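Local coordinates for immunity 23 family protein (Burkholderia dolosa AU0158, PDB 5FFP) that probably shields its own cell by binding and neutralising the toxin of a contact-dependent growth inhibition system, at residues G27-F32 with G46-M51; D64-H69 with C80-P85. One frame throughout, in Å; residues are numbered along the deposited sequence.

Interaction 1: G27-F32 with G46-M51; sequences GCLGYF and GVDLSM
Leu29 reaches out from strand 26-33 and brings one methyl against two side chains of helix 45-52, Asp48 and Leu49. That methyl, CD1 of Leu29, stands 3.9 Å from OD2 of Asp48 and 4.4 Å from CD1 of Leu49, and it carries the whole contact. The backbones stay well apart: the closest pair of CA atoms, those of Leu29 and Asp48, is 8.8 Å apart, so the side chains have to bridge the gap. Leu29 does this with CG anti to its own nitrogen (chi1 -175°), which turns CG and its methyls toward the helix. Its chain runs at a slant to that of Asp48, the methyl meets the oxygen OD2, and the meeting is one of packing. The acid's polar needs are met elsewhere: OD2 of Asp48 is hydrogen-bonded to both Ser43 OG and Ser104 OG, two bonds that fix the carboxylate where the methyl passes it in a buried place. Around this tighter half, Leu29 also packs on Ser43, Ala102 and Leu105. Contact thins out through Leu49, whose CD1 adds a small apolar touch and which is partly exposed; its other neighbours are Val151 and Leu152 of helix 143-154. On the same helix, Val47 is exposed to solvent. The area buried between the segments is small, 92 Å², and Leu29 finds its further neighbours outside them. Strand 26-33 pairs antiparallel with strand 36-44, which runs almost straight into helix 45-52; the result is a beta-hairpin followed by a helix that folds back against its own sheet, a beta-beta-alpha unit.

Interaction 2: D64-H69 with C80-P85; sequences DAELFH and CNRAFP
The nearest CA atoms, those of Leu67 and Arg82, are 12.1 Å apart, so the short helix 65-69 and the last turn of helix 72-83 meet through side chains alone. Most of that span is covered by Arg82, whose chain is extended from CG to NE and carries the guanidinium across to the start of the other helix. There NH1 of Arg82 gives a long, weak hydrogen bond to OD2 of Asp64, at 3.4 Å and 153°, within a salt bridge. The oxygen lies at the edge of the guanidinium, near its plane, although the carboxylate itself is turned by 46° against that plane. Asp64 divides its work: as N-cap of helix 65-69 it accepts from Leu67 N with OD1, 2.9 Å away and almost straight at 175°. The same capping bond thus steadies the carboxylate whose other oxygen meets the arginine. Leu67 comes in over one face of the guanidinium, its CD1 3.8 Å from NH1 and 4.0 Å from CZ of Arg82, an apolar lid on a flat charged group. Glu66 stays looser, with OE1 4.4 Å from NH2 of Arg82, beyond a salt bridge, and may add to the negative field around the cation. Arg82 has a stronger polar partner within its own helix, where NE forms a salt bridge with Glu78 OE2. Helix 65-69 and its cap pack on Val115 of strand 110-117, Leu67 also joins this helix to Ala75 and Leu79 of helix 72-83, and Phe84, just past the latter, meets Tyr111 edge to face.

In the fold
Both segments of interaction 1 precede those of interaction 2, so the two come in series along the chain, joined by the segment between helix 45-52 and helix 65-69, which are consecutive helices. Their centres are 24 Å apart, with the middle of the chain between them, and the nearest atoms, about 12 Å apart, do not touch. Interaction 1 belongs to the four-stranded antiparallel sheet, and interaction 2 lies beside the three-stranded antiparallel sheet that begins with strand 110-117. One is a buried contact, the other partly exposed. Both belong to the Immunity protein 42 region, as two separate packing sites of a small protein of helices and antiparallel sheets.

Interaction 1: G27-F32 with G46-M51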
ATOM      1  N   GLY A  27      -2.751  16.705  23.297  1.00 21.57           N
ATOM      2  CA  GLY A  27      -3.714  17.791  23.172  1.00 21.54           C
ATOM      3  C   GLY A  27      -4.483  17.774  21.863  1.00 20.92           C
ATOM      4  O   GLY A  27      -4.939  16.718  21.417  1.00 21.15           O
ATOM      5  N   CYS A  28      -4.630  18.936  21.233  1.00 20.91           N
ATOM      6  CA  CYS A  28      -5.542  19.093  20.088  1.00 20.22           C
ATOM      7  C   CYS A  28      -4.833  19.614  18.867  1.00 20.08           C
ATOM      8  O   CYS A  28      -3.844  20.373  18.968  1.00 19.97           O
ATOM      9  CB  CYS A  28      -6.674  20.034  20.445  1.00 20.71           C
ATOM     10  SG  CYS A  28      -7.703  19.421  21.810  1.00 22.31           S
ATOM     11  N   LEU A  29      -5.317  19.145  17.714  1.00 19.80           N
ATOM     12  CA  LEU A  29      -4.789  19.556  16.441  1.00 20.40           C
ATOM     13  C   LEU A  29      -5.900  19.559  15.408  1.00 20.89           C
ATOM     14  O   LEU A  29      -6.725  18.645  15.347  1.00 21.05           O
ATOM     15  CB  LEU A  29      -3.688  18.629  15.984  1.00 20.99           C
ATOM     16  CG  LEU A  29      -3.003  19.071  14.710  1.00 21.84           C
ATOM     17  CD1 LEU A  29      -1.522  18.771  14.777  1.00 23.10           C
ATOM     18  CD2 LEU A  29      -3.605  18.400  13.513  1.00 22.54           C
ATOM     19  N   GLY A  30      -5.955  20.646  14.650  1.00 21.43           N
ATOM     20  CA  GLY A  30      -6.972  20.787  13.631  1.00 22.13           C
ATOM     21  C   GLY A  30      -6.377  21.493  12.450  1.00 22.75           C
ATOM     22  O   GLY A  30      -5.421  22.223  12.600  1.00 23.71           O
ATOM     23  N   TYR A  31      -6.940  21.225  11.296  1.00 23.52           N
ATOM     24  CA  TYR A  31      -6.682  21.933  10.050  1.00 24.83           C
ATOM     25  C   TYR A  31      -7.953  22.768   9.761  1.00 25.15           C
ATOM     26  O   TYR A  31      -9.086  22.226   9.772  1.00 25.18           O
ATOM     27  CB  TYR A  31      -6.528  20.938   8.904  1.00 26.42           C
ATOM     28  CG  TYR A  31      -5.217  20.224   8.744  1.00 27.51           C
ATOM     29  CD1 TYR A  31      -4.214  20.272   9.705  1.00 27.00           C
ATOM     30  CD2 TYR A  31      -5.010  19.446   7.651  1.00 29.82           C
ATOM     31  CE1 TYR A  31      -3.023  19.593   9.547  1.00 28.13           C
ATOM     32  CE2 TYR A  31      -3.831  18.756   7.491  1.00 31.37           C
ATOM     33  CZ  TYR A  31      -2.845  18.831   8.455  1.00 30.33           C
ATOM     34  OH  TYR A  31      -1.668  18.137   8.245  1.00 32.45           O
ATOM     35  N   PHE A  32      -7.772  24.066   9.536  1.00 25.48           N
ATOM     36  CA  PHE A  32      -8.809  24.906   8.902  1.00 26.36           C
ATOM     37  C   PHE A  32      -8.557  24.889   7.391  1.00 28.87           C
ATOM     38  O   PHE A  32      -7.445  25.132   6.930  1.00 29.02           O
ATOM     39  CB  PHE A  32      -8.700  26.368   9.312  1.00 25.47           C
ATOM     40  CG  PHE A  32      -9.276  26.685  10.635  1.00 23.87           C
ATOM     41  CD1 PHE A  32     -10.612  26.944  10.764  1.00 23.87           C
ATOM     42  CD2 PHE A  32      -8.456  26.810  11.734  1.00 23.17           C
ATOM     43  CE1 PHE A  32     -11.146  27.251  12.004  1.00 23.47           C
ATOM     44  CE2 PHE A  32      -8.964  27.107  12.979  1.00 22.58           C
ATOM     45  CZ  PHE A  32     -10.316  27.339  13.119  1.00 22.79           C
ATOM     46  N   GLY A  46       4.275  16.096  19.356  1.00 28.65           N
ATOM     47  CA  GLY A  46       5.629  15.728  18.872  1.00 31.27           C
ATOM     48  C   GLY A  46       5.635  14.729  17.711  1.00 31.75           C
ATOM     49  O   GLY A  46       6.387  14.864  16.735  1.00 34.04           O
ATOM     50  N   VAL A  47       4.762  13.735  17.820  1.00 30.15           N
ATOM     51  CA  VAL A  47       4.652  12.686  16.828  1.00 30.84           C
ATOM     52  C   VAL A  47       3.948  13.211  15.592  1.00 30.70           C
ATOM     53  O   VAL A  47       4.375  12.963  14.509  1.00 31.98           O
ATOM     54  CB  VAL A  47       3.866  11.448  17.389  1.00 29.42           C
ATOM     55  CG1 VAL A  47       3.725  10.383  16.319  1.00 30.33           C
ATOM     56  CG2 VAL A  47       4.562  10.871  18.604  1.00 29.38           C
ATOM     57  N   ASP A  48       2.814  13.876  15.763  1.00 29.41           N
ATOM     58  CA  ASP A  48       2.184  14.548  14.625  1.00 29.55           C
ATOM     59  C   ASP A  48       3.152  15.517  13.890  1.00 31.59           C
ATOM     60  O   ASP A  48       3.206  15.531  12.644  1.00 33.01           O
ATOM     61  CB  ASP A  48       0.958  15.317  15.078  1.00 27.60           C
ATOM     62  CG  ASP A  48      -0.317  14.496  15.030  1.00 26.87           C
ATOM     63  OD1 ASP A  48      -0.368  13.435  14.352  1.00 27.56           O
ATOM     64  OD2 ASP A  48      -1.330  14.978  15.610  1.00 25.77           O
ATOM     65  N   LEU A  49       3.897  16.337  14.630  1.00 32.11           N
ATOM     66  CA  LEU A  49       4.726  17.362  13.971  1.00 34.81           C
ATOM     67  C   LEU A  49       5.888  16.719  13.238  1.00 38.09           C
ATOM     68  O   LEU A  49       6.145  17.061  12.093  1.00 39.64           O
ATOM     69  CB  LEU A  49       5.208  18.453  14.948  1.00 35.15           C
ATOM     70  CG  LEU A  49       4.322  19.721  15.140  1.00 33.83           C
ATOM     71  CD1 LEU A  49       2.823  19.500  15.074  1.00 31.31           C
ATOM     72  CD2 LEU A  49       4.669  20.412  16.456  1.00 34.03           C
ATOM     73  N   SER A  50       6.562  15.758  13.861  1.00 39.75           N
ATOM     74  CA  SER A  50       7.653  15.103  13.175  1.00 44.27           C
ATOM     75  C   SER A  50       7.193  14.348  11.908  1.00 46.18           C
ATOM     76  O   SER A  50       7.946  14.270  10.918  1.00 48.79           O
ATOM     77  CB  SER A  50       8.401  14.179  14.096  1.00 45.01           C
ATOM     78  OG  SER A  50       7.615  13.050  14.328  1.00 43.53           O
HETATM   79  N   MSE A  51       5.971  13.832  11.919  1.00 47.21           N
HETATM   80  CA  MSE A  51       5.424  13.172  10.742  1.00 50.00           C
HETATM   81  C   MSE A  51       4.964  14.139   9.640  1.00 45.82           C
HETATM   82  O   MSE A  51       5.012  13.805   8.451  1.00 42.97           O
HETATM   83  CB  MSE A  51       4.335  12.267  11.291  1.00 59.22           C
HETATM   84  CG  MSE A  51       3.260  11.897  10.268  1.00 67.82           C
HETATM   85 SE   MSE A  51       1.817  13.279  10.104  1.00 83.10          SE
HETATM   86  CE  MSE A  51       1.185  12.637   8.342  1.00 78.37           C
TER

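Interaction 2: D64-H69 with C80-P85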
ATOM      1  N   ASP A  64      -0.733  17.248 -10.188  1.00 53.00           N
ATOM      2  CA  ASP A  64      -1.627  16.319 -10.868  1.00 54.62           C
ATOM      3  C   ASP A  64      -2.787  17.065 -11.504  1.00 55.50           C
ATOM      4  O   ASP A  64      -3.703  17.537 -10.816  1.00 55.99           O
ATOM      5  CB  ASP A  64      -2.125  15.212  -9.939  1.00 54.50           C
ATOM      6  CG  ASP A  64      -2.892  14.157 -10.687  1.00 55.04           C
ATOM      7  OD1 ASP A  64      -3.868  14.527 -11.365  1.00 56.76           O
ATOM      8  OD2 ASP A  64      -2.530  12.973 -10.604  1.00 55.44           O
ATOM      9  N   ALA A  65      -2.731  17.149 -12.829  1.00 56.71           N
ATOM     10  CA  ALA A  65      -3.612  18.017 -13.593  1.00 57.47           C
ATOM     11  C   ALA A  65      -5.035  17.499 -13.599  1.00 57.86           C
ATOM     12  O   ALA A  65      -5.989  18.270 -13.514  1.00 59.40           O
ATOM     13  CB  ALA A  65      -3.093  18.153 -15.015  1.00 59.14           C
ATOM     14  N   GLU A  66      -5.180  16.187 -13.678  1.00 58.42           N
ATOM     15  CA  GLU A  66      -6.499  15.594 -13.739  1.00 60.71           C
ATOM     16  C   GLU A  66      -7.238  15.891 -12.441  1.00 61.02           C
ATOM     17  O   GLU A  66      -8.323  16.482 -12.449  1.00 61.49           O
ATOM     18  CB  GLU A  66      -6.389  14.084 -13.970  1.00 63.91           C
ATOM     19  CG  GLU A  66      -7.686  13.421 -14.422  1.00 67.49           C
ATOM     20  CD  GLU A  66      -7.985  12.114 -13.694  1.00 71.72           C
ATOM     21  OE1 GLU A  66      -7.149  11.636 -12.881  1.00 73.15           O
ATOM     22  OE2 GLU A  66      -9.085  11.567 -13.921  1.00 75.81           O
ATOM     23  N   LEU A  67      -6.602  15.525 -11.328  1.00 60.19           N
ATOM     24  CA  LEU A  67      -7.215  15.605 -10.001  1.00 60.30           C
ATOM     25  C   LEU A  67      -7.526  17.040  -9.620  1.00 58.94           C
ATOM     26  O   LEU A  67      -8.492  17.300  -8.887  1.00 61.44           O
ATOM     27  CB  LEU A  67      -6.287  14.996  -8.944  1.00 60.02           C
ATOM     28  CG  LEU A  67      -6.027  13.490  -9.068  1.00 61.59           C
ATOM     29  CD1 LEU A  67      -4.873  13.060  -8.168  1.00 60.17           C
ATOM     30  CD2 LEU A  67      -7.299  12.710  -8.751  1.00 65.45           C
ATOM     31  N   PHE A  68      -6.683  17.960 -10.085  1.00 55.17           N
ATOM     32  CA  PHE A  68      -6.935  19.384  -9.886  1.00 55.60           C
ATOM     33  C   PHE A  68      -8.248  19.802 -10.530  1.00 57.49           C
ATOM     34  O   PHE A  68      -9.052  20.488  -9.902  1.00 60.37           O
ATOM     35  CB  PHE A  68      -5.791  20.240 -10.439  1.00 53.99           C
ATOM     36  CG  PHE A  68      -5.775  21.622  -9.883  1.00 55.78           C
ATOM     37  CD1 PHE A  68      -6.634  22.589 -10.381  1.00 59.29           C
ATOM     38  CD2 PHE A  68      -4.938  21.951  -8.830  1.00 55.16           C
ATOM     39  CE1 PHE A  68      -6.651  23.864  -9.855  1.00 61.90           C
ATOM     40  CE2 PHE A  68      -4.948  23.224  -8.291  1.00 57.95           C
ATOM     41  CZ  PHE A  68      -5.808  24.184  -8.810  1.00 61.79           C
ATOM     42  N   HIS A  69      -8.469  19.366 -11.767  1.00 86.75           N
ATOM     43  CA  HIS A  69      -9.567  19.888 -12.583  1.00 90.08           C
ATOM     44  C   HIS A  69     -10.880  19.114 -12.512  1.00 89.56           C
ATOM     45  O   HIS A  69     -11.906  19.616 -12.969  1.00 92.99           O
ATOM     46  CB  HIS A  69      -9.119  20.037 -14.045  1.00 95.16           C
ATOM     47  CG  HIS A  69      -8.183  21.186 -14.252  1.00 97.05           C
ATOM     48  ND1 HIS A  69      -6.845  21.022 -14.535  1.00 97.41           N
ATOM     49  CD2 HIS A  69      -8.385  22.523 -14.155  1.00 98.78           C
ATOM     50  CE1 HIS A  69      -6.268  22.206 -14.632  1.00 99.74           C
ATOM     51  NE2 HIS A  69      -7.180  23.134 -14.404  1.00100.60           N
ATOM     52  N   CYS A  80      -8.340   8.077  -2.592  1.00 56.98           N
ATOM     53  CA  CYS A  80      -8.604   6.980  -1.673  1.00 57.30           C
ATOM     54  C   CYS A  80      -8.413   5.618  -2.363  1.00 59.14           C
ATOM     55  O   CYS A  80      -8.060   4.640  -1.715  1.00 59.42           O
ATOM     56  CB  CYS A  80     -10.022   7.109  -1.105  1.00 58.53           C
ATOM     57  SG  CYS A  80     -10.253   8.560  -0.045  1.00 56.38           S
ATOM     58  N   ASN A  81      -8.667   5.552  -3.668  1.00 60.95           N
ATOM     59  CA  ASN A  81      -8.305   4.382  -4.462  1.00 62.68           C
ATOM     60  C   ASN A  81      -6.812   4.138  -4.484  1.00 61.14           C
ATOM     61  O   ASN A  81      -6.377   3.009  -4.353  1.00 61.48           O
ATOM     62  CB  ASN A  81      -8.776   4.510  -5.906  1.00 65.31           C
ATOM     63  CG  ASN A  81     -10.000   3.686  -6.186  1.00 68.68           C
ATOM     64  OD1 ASN A  81      -9.924   2.656  -6.862  1.00 70.75           O
ATOM     65  ND2 ASN A  81     -11.135   4.110  -5.642  1.00 69.49           N
ATOM     66  N   ARG A  82      -6.034   5.198  -4.668  1.00 59.83           N
ATOM     67  CA  ARG A  82      -4.585   5.068  -4.757  1.00 59.22           C
ATOM     68  C   ARG A  82      -3.975   4.671  -3.432  1.00 57.79           C
ATOM     69  O   ARG A  82      -3.023   3.890  -3.393  1.00 58.00           O
ATOM     70  CB  ARG A  82      -3.954   6.372  -5.228  1.00 58.96           C
ATOM     71  CG  ARG A  82      -4.170   6.652  -6.700  1.00 61.80           C
ATOM     72  CD  ARG A  82      -3.469   7.932  -7.149  1.00 62.12           C
ATOM     73  NE  ARG A  82      -3.990   8.392  -8.439  1.00 65.03           N
ATOM     74  CZ  ARG A  82      -3.545   9.436  -9.126  1.00 66.27           C
ATOM     75  NH1 ARG A  82      -2.535  10.166  -8.671  1.00 65.30           N
ATOM     76  NH2 ARG A  82      -4.120   9.747 -10.274  1.00 69.18           N
ATOM     77  N   ALA A  83      -4.535   5.222  -2.360  1.00 56.83           N
ATOM     78  CA  ALA A  83      -4.036   5.027  -1.024  1.00 55.87           C
ATOM     79  C   ALA A  83      -4.394   3.656  -0.480  1.00 57.45           C
ATOM     80  O   ALA A  83      -3.639   3.072   0.303  1.00 57.10           O
ATOM     81  CB  ALA A  83      -4.607   6.103  -0.120  1.00 55.04           C
ATOM     82  N   PHE A  84      -5.565   3.165  -0.868  1.00 59.45           N
ATOM     83  CA  PHE A  84      -6.090   1.905  -0.359  1.00 61.85           C
ATOM     84  C   PHE A  84      -6.577   1.032  -1.506  1.00 64.55           C
ATOM     85  O   PHE A  84      -7.781   0.767  -1.643  1.00 66.63           O
ATOM     86  CB  PHE A  84      -7.212   2.175   0.630  1.00 62.51           C
ATOM     87  CG  PHE A  84      -6.795   3.048   1.760  1.00 60.61           C
ATOM     88  CD1 PHE A  84      -6.139   2.513   2.859  1.00 60.71           C
ATOM     89  CD2 PHE A  84      -7.016   4.416   1.704  1.00 59.04           C
ATOM     90  CE1 PHE A  84      -5.736   3.330   3.895  1.00 59.54           C
ATOM     91  CE2 PHE A  84      -6.622   5.237   2.737  1.00 57.66           C
ATOM     92  CZ  PHE A  84      -5.981   4.697   3.836  1.00 57.91           C
ATOM     93  N   PRO A  85      -5.631   0.564  -2.330  1.00 64.98           N
ATOM     94  CA  PRO A  85      -6.037  -0.237  -3.476  1.00 67.83           C
ATOM     95  C   PRO A  85      -6.635  -1.552  -2.998  1.00 71.07           C
ATOM     96  O   PRO A  85      -6.222  -2.072  -1.961  1.00 70.53           O
ATOM     97  CB  PRO A  85      -4.736  -0.430  -4.263  1.00 66.90           C
ATOM     98  CG  PRO A  85      -3.637  -0.245  -3.271  1.00 64.80           C
ATOM     99  CD  PRO A  85      -4.173   0.561  -2.116  1.00 63.37           C
TER